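Local structure of exodeoxyribonuclease 10 (Escherichia coli, 4FZX) at residues T7-L12 with A82-R87. The protein degrades single-stranded and double-stranded DNA from the 3' end as a magnesium-dependent exonuclease of the DnaQ (DEDDh) family involved in DNA repair. Residues are numbered along the deposited sequence; the frame is centred on the assembly and turned at random.
With NA (sodium ion), chain G; nucleotides of chain A.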
ATOM      1  N   THR C   7     -12.728  34.192   4.190  1.00 14.28           N
ATOM      2  CA  THR C   7     -13.261  35.081   3.172  1.00 15.07           C
ATOM      3  C   THR C   7     -14.725  34.680   2.918  1.00 12.72           C
ATOM      4  O   THR C   7     -15.005  33.539   2.613  1.00 13.28           O
ATOM      5  CB  THR C   7     -12.479  34.881   1.840  1.00 15.73           C
ATOM      6  OG1 THR C   7     -11.129  35.332   2.004  1.00 21.10           O
ATOM      7  CG2 THR C   7     -13.110  35.650   0.741  1.00 19.32           C
ATOM      8  N   GLU C   8     -15.654  35.611   3.039  1.00 11.55           N
ATOM      9  CA  GLU C   8     -16.989  35.390   2.504  1.00 10.79           C
ATOM     10  C   GLU C   8     -17.115  36.107   1.164  1.00  9.96           C
ATOM     11  O   GLU C   8     -16.520  37.162   0.967  1.00  9.96           O
ATOM     12  CB  GLU C   8     -18.066  35.877   3.482  1.00 11.05           C
ATOM     13  CG  GLU C   8     -17.916  35.359   4.921  1.00 11.89           C
ATOM     14  CD  GLU C   8     -17.987  33.833   5.025  1.00 16.73           C
ATOM     15  OE1 GLU C   8     -18.809  33.199   4.320  1.00 15.43           O
ATOM     16  OE2 GLU C   8     -17.224  33.265   5.834  1.00 18.71           O
ATOM     17  N   THR C   9     -17.890  35.520   0.253  1.00  9.03           N
ATOM     18  CA  THR C   9     -17.821  35.834  -1.171  1.00  7.98           C
ATOM     19  C   THR C   9     -19.216  35.985  -1.784  1.00  8.88           C
ATOM     20  O   THR C   9     -20.227  35.657  -1.168  1.00  7.94           O
ATOM     21  CB  THR C   9     -17.059  34.739  -1.960  1.00  8.33           C
ATOM     22  OG1 THR C   9     -17.666  33.467  -1.722  1.00  9.82           O
ATOM     23  CG2 THR C   9     -15.566  34.678  -1.543  1.00  7.08           C
ATOM     24  N   CYS C  10     -19.257  36.484  -3.009  1.00  9.97           N
ATOM     25  CA  CYS C  10     -20.494  36.584  -3.762  1.00 10.65           C
ATOM     26  C   CYS C  10     -20.988  35.236  -4.251  1.00 10.99           C
ATOM     27  O   CYS C  10     -22.077  35.130  -4.800  1.00 13.25           O
ATOM     28  CB  CYS C  10     -20.301  37.526  -4.950  1.00 10.13           C
ATOM     29  SG  CYS C  10     -19.878  39.200  -4.459  1.00 11.31           S
ATOM     30  N   GLY C  11     -20.187  34.204  -4.063  1.00 12.48           N
ATOM     31  CA  GLY C  11     -20.492  32.896  -4.630  1.00 11.38           C
ATOM     32  C   GLY C  11     -19.202  32.136  -4.805  1.00 12.16           C
ATOM     33  O   GLY C  11     -18.159  32.558  -4.319  1.00 12.00           O
ATOM     34  N   LEU C  12     -19.276  30.995  -5.475  1.00 13.03           N
ATOM     35  CA  LEU C  12     -18.190  30.039  -5.467  1.00 14.64           C
ATOM     36  C   LEU C  12     -17.115  30.378  -6.485  1.00 15.54           C
ATOM     37  O   LEU C  12     -15.988  29.887  -6.385  1.00 16.52           O
ATOM     38  CB  LEU C  12     -18.718  28.624  -5.703  1.00 15.36           C
ATOM     39  CG  LEU C  12     -19.436  28.025  -4.490  1.00 16.40           C
ATOM     40  CD1 LEU C  12     -19.936  26.608  -4.801  1.00 14.70           C
ATOM     41  CD2 LEU C  12     -18.520  28.042  -3.266  1.00 11.68           C
ATOM     42  N   ALA C  82      -8.127  25.593   1.858  1.00 14.27           N
ATOM     43  CA  ALA C  82      -7.332  26.761   1.483  1.00 13.93           C
ATOM     44  C   ALA C  82      -7.285  26.953  -0.038  1.00 14.05           C
ATOM     45  O   ALA C  82      -7.068  28.046  -0.520  1.00 14.41           O
ATOM     46  CB  ALA C  82      -5.925  26.626   2.049  1.00 12.82           C
ATOM     47  N   SER C  83      -7.420  25.858  -0.770  1.00 15.05           N
ATOM     48  CA  SER C  83      -7.713  25.868  -2.210  1.00 15.92           C
ATOM     49  C   SER C  83      -8.666  26.999  -2.603  1.00 14.79           C
ATOM     50  O   SER C  83      -8.456  27.708  -3.599  1.00 14.40           O
ATOM     51  CB  SER C  83      -8.368  24.530  -2.568  1.00 16.73           C
ATOM     52  OG  SER C  83      -8.184  24.220  -3.920  1.00 24.08           O
ATOM     53  N   PHE C  84      -9.760  27.109  -1.863  1.00 12.41           N
ATOM     54  CA  PHE C  84     -10.773  28.109  -2.152  1.00 12.33           C
ATOM     55  C   PHE C  84     -10.279  29.546  -1.919  1.00 11.60           C
ATOM     56  O   PHE C  84     -10.260  30.346  -2.847  1.00 11.35           O
ATOM     57  CB  PHE C  84     -12.070  27.818  -1.379  1.00 10.11           C
ATOM     58  CG  PHE C  84     -13.148  28.838  -1.603  1.00 12.50           C
ATOM     59  CD1 PHE C  84     -13.937  28.797  -2.747  1.00 11.56           C
ATOM     60  CD2 PHE C  84     -13.360  29.858  -0.683  1.00 12.55           C
ATOM     61  CE1 PHE C  84     -14.927  29.750  -2.961  1.00 13.05           C
ATOM     62  CE2 PHE C  84     -14.346  30.812  -0.889  1.00 11.30           C
ATOM     63  CZ  PHE C  84     -15.141  30.751  -2.021  1.00 12.60           C
ATOM     64  N   ASP C  85      -9.817  29.858  -0.709  1.00 12.85           N
ATOM     65  CA  ASP C  85      -9.372  31.237  -0.410  1.00 14.92           C
ATOM     66  C   ASP C  85      -8.189  31.685  -1.273  1.00 15.11           C
ATOM     67  O   ASP C  85      -8.152  32.824  -1.746  1.00 14.10           O
ATOM     68  CB  ASP C  85      -9.055  31.418   1.072  1.00 14.66           C
ATOM     69  CG  ASP C  85     -10.176  30.919   1.967  1.00 19.02           C
ATOM     70  OD1 ASP C  85     -10.381  29.679   2.030  1.00 18.48           O
ATOM     71  OD2 ASP C  85     -10.882  31.769   2.559  1.00 21.95           O
ATOM     72  N   ARG C  86      -7.252  30.769  -1.509  1.00 15.25           N
ATOM     73  CA  ARG C  86      -6.102  31.057  -2.354  1.00 17.13           C
ATOM     74  C   ARG C  86      -6.556  31.487  -3.753  1.00 15.90           C
ATOM     75  O   ARG C  86      -6.096  32.487  -4.275  1.00 16.65           O
ATOM     76  CB  ARG C  86      -5.175  29.841  -2.435  1.00 17.56           C
ATOM     77  CG  ARG C  86      -3.865  30.122  -3.139  1.00 25.05           C
ATOM     78  CD  ARG C  86      -3.190  28.855  -3.633  1.00 34.14           C
ATOM     79  NE  ARG C  86      -2.277  29.159  -4.730  1.00 44.00           N
ATOM     80  CZ  ARG C  86      -2.483  28.828  -6.003  1.00 48.99           C
ATOM     81  NH1 ARG C  86      -3.540  28.098  -6.346  1.00 48.30           N
ATOM     82  NH2 ARG C  86      -1.605  29.201  -6.934  1.00 50.84           N
ATOM     83  N   ARG C  87      -7.547  30.792  -4.296  1.00 15.38           N
ATOM     84  CA  ARG C  87      -8.098  31.138  -5.605  1.00 15.73           C
ATOM     85  C   ARG C  87      -8.819  32.485  -5.643  1.00 15.32           C
ATOM     86  O   ARG C  87      -8.689  33.239  -6.607  1.00 14.73           O
ATOM     87  CB  ARG C  87      -9.029  30.037  -6.106  1.00 15.90           C
ATOM     88  CG  ARG C  87      -9.738  30.364  -7.409  1.00 21.12           C
ATOM     89  CD  ARG C  87     -10.333  29.107  -8.057  1.00 27.30           C
ATOM     90  NE  ARG C  87     -11.235  28.365  -7.169  1.00 31.86           N
ATOM     91  CZ  ARG C  87     -12.508  28.693  -6.937  1.00 35.04           C
ATOM     92  NH1 ARG C  87     -13.040  29.779  -7.491  1.00 34.68           N
ATOM     93  NH2 ARG C  87     -13.256  27.925  -6.155  1.00 35.97           N
TER
HETATM   94 NA    NA G 201     -16.696  31.128   6.300  1.00 24.09          NA
ATOM     95  P    DG A  17     -17.063  28.960   3.392  1.00 10.08           P
ATOM     96  OP1  DG A  17     -16.482  29.958   4.309  1.00 14.68           O
ATOM     97  OP2  DG A  17     -17.962  27.930   3.947  1.00 11.88           O
ATOM     98  O5'  DG A  17     -17.799  29.690   2.192  1.00 12.51           O
ATOM     99  C5'  DG A  17     -17.149  30.760   1.537  1.00 11.45           C
ATOM    100  C4'  DG A  17     -18.097  31.539   0.650  1.00 11.09           C
ATOM    101  O4'  DG A  17     -18.420  30.722  -0.483  1.00 12.62           O
ATOM    102  C3'  DG A  17     -19.438  31.935   1.255  1.00 12.15           C
ATOM    103  O3'  DG A  17     -19.281  33.182   1.910  1.00 14.84           O
ATOM    104  C2'  DG A  17     -20.324  32.074   0.017  1.00 11.40           C
ATOM    105  C1'  DG A  17     -19.733  31.020  -0.913  1.00 17.06           C
ATOM    106  N9   DG A  17     -20.437  29.760  -0.855  1.00 17.95           N
ATOM    107  C8   DG A  17     -20.206  28.737   0.032  1.00 16.69           C
ATOM    108  N7   DG A  17     -20.989  27.720  -0.155  1.00 18.30           N
ATOM    109  C5   DG A  17     -21.766  28.100  -1.246  1.00 20.90           C
ATOM    110  C6   DG A  17     -22.783  27.389  -1.905  1.00 25.48           C
ATOM    111  O6   DG A  17     -23.180  26.245  -1.643  1.00 28.05           O
ATOM    112  N1   DG A  17     -23.336  28.131  -2.952  1.00 27.29           N
ATOM    113  C2   DG A  17     -22.932  29.408  -3.319  1.00 29.32           C
ATOM    114  N2   DG A  17     -23.582  29.982  -4.358  1.00 30.62           N
ATOM    115  N3   DG A  17     -21.976  30.088  -2.691  1.00 20.68           N
ATOM    116  C4   DG A  17     -21.451  29.362  -1.674  1.00 18.76           C
ATOM    117  P    DA A  16     -17.045  23.544   4.050  1.00 10.99           P
ATOM    118  OP1  DA A  16     -16.522  23.963   5.366  1.00 13.51           O
ATOM    119  OP2  DA A  16     -18.496  23.321   3.792  1.00 16.88           O
ATOM    120  O5'  DA A  16     -16.494  24.585   2.959  1.00 12.82           O
ATOM    121  C5'  DA A  16     -15.152  25.027   2.989  1.00  9.29           C
ATOM    122  C4'  DA A  16     -14.929  26.101   1.929  1.00  9.43           C
ATOM    123  O4'  DA A  16     -14.810  25.457   0.628  1.00 10.64           O
ATOM    124  C3'  DA A  16     -16.078  27.107   1.780  1.00 12.80           C
ATOM    125  O3'  DA A  16     -15.859  28.256   2.636  1.00  9.30           O
ATOM    126  C2'  DA A  16     -16.015  27.472   0.293  1.00  9.16           C
ATOM    127  C1'  DA A  16     -15.528  26.174  -0.341  1.00 11.51           C
ATOM    128  N9   DA A  16     -16.629  25.367  -0.808  1.00 14.42           N
ATOM    129  C8   DA A  16     -17.731  24.987  -0.114  1.00 19.10           C
ATOM    130  N7   DA A  16     -18.606  24.338  -0.838  1.00 20.55           N
ATOM    131  C5   DA A  16     -18.025  24.287  -2.083  1.00 15.96           C
ATOM    132  C6   DA A  16     -18.470  23.748  -3.296  1.00 19.96           C
ATOM    133  N6   DA A  16     -19.633  23.107  -3.436  1.00 19.71           N
ATOM    134  N1   DA A  16     -17.673  23.911  -4.364  1.00 25.01           N
ATOM    135  C2   DA A  16     -16.510  24.572  -4.213  1.00 26.61           C
ATOM    136  N3   DA A  16     -15.991  25.136  -3.120  1.00 19.36           N
ATOM    137  C4   DA A  16     -16.818  24.940  -2.086  1.00 17.27           C
TER
HETATM  138  O   HOH W   1     -13.537  31.299   2.933  1.00 19.33           O
HETATM  139  O   HOH W   2     -19.117  30.711   5.449  1.00 34.93           O
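Phe84 and Thr9 meet from opposite directions in the active-site cleft of this DEDDh exonuclease, where strand 2-9 of the central sheet faces helix 82-88 beside the bound 3' end of a DNA strand. With CG anti to the backbone N (chi1 178°), the Phe84 ring leaves the helix toward the strand, and the hydroxyl Thr9 OG1 lies in the ring plane, 3.7 Å from Phe84 CZ. That hydroxyl is already committed: Thr9 OG1 donates to Gly11 O at 2.8 Å, from above the carbonyl plane. One face of the ring takes the sugar of DA16 of chain A, whose C2' sits over the ring centre, while the O4' of DG17 of chain A approaches CZ obliquely. Leu12 packs beside the ring, CD2 4.0 Å from Phe84 CE1 and against the guanine of DG17, CD1 against the adenine of DA16.

Polar links close both ends of the contact. Arg87, bent at chi3 (55°), brings its guanidinium edge-on to Leu12 O; the NH1 bond, 3.2 Å long, lies in both the carbonyl and guanidinium planes, and NH2 adds a weak second one. At the other end water 1 donates to both Thr7 O and Asp85 OD2, bridging strand to helix. Replacing Phe84 with an alanine would probably deprive the DA16 sugar of its flat support and open a gap beside Thr9 and Leu12.

On the same strand, but pointing away from the helix, Glu8 binds the sodium ion through OE2, together with Asp6, Asp139 and OP1 of DG17 of chain A, the sodium probably occupying a site that the magnesium cofactor would use. The chemistry implies a divided carboxylate: OE2 grips the metal and OE1 accepts a very short bond from the terminal O3', on which Thr9 N is a second hold.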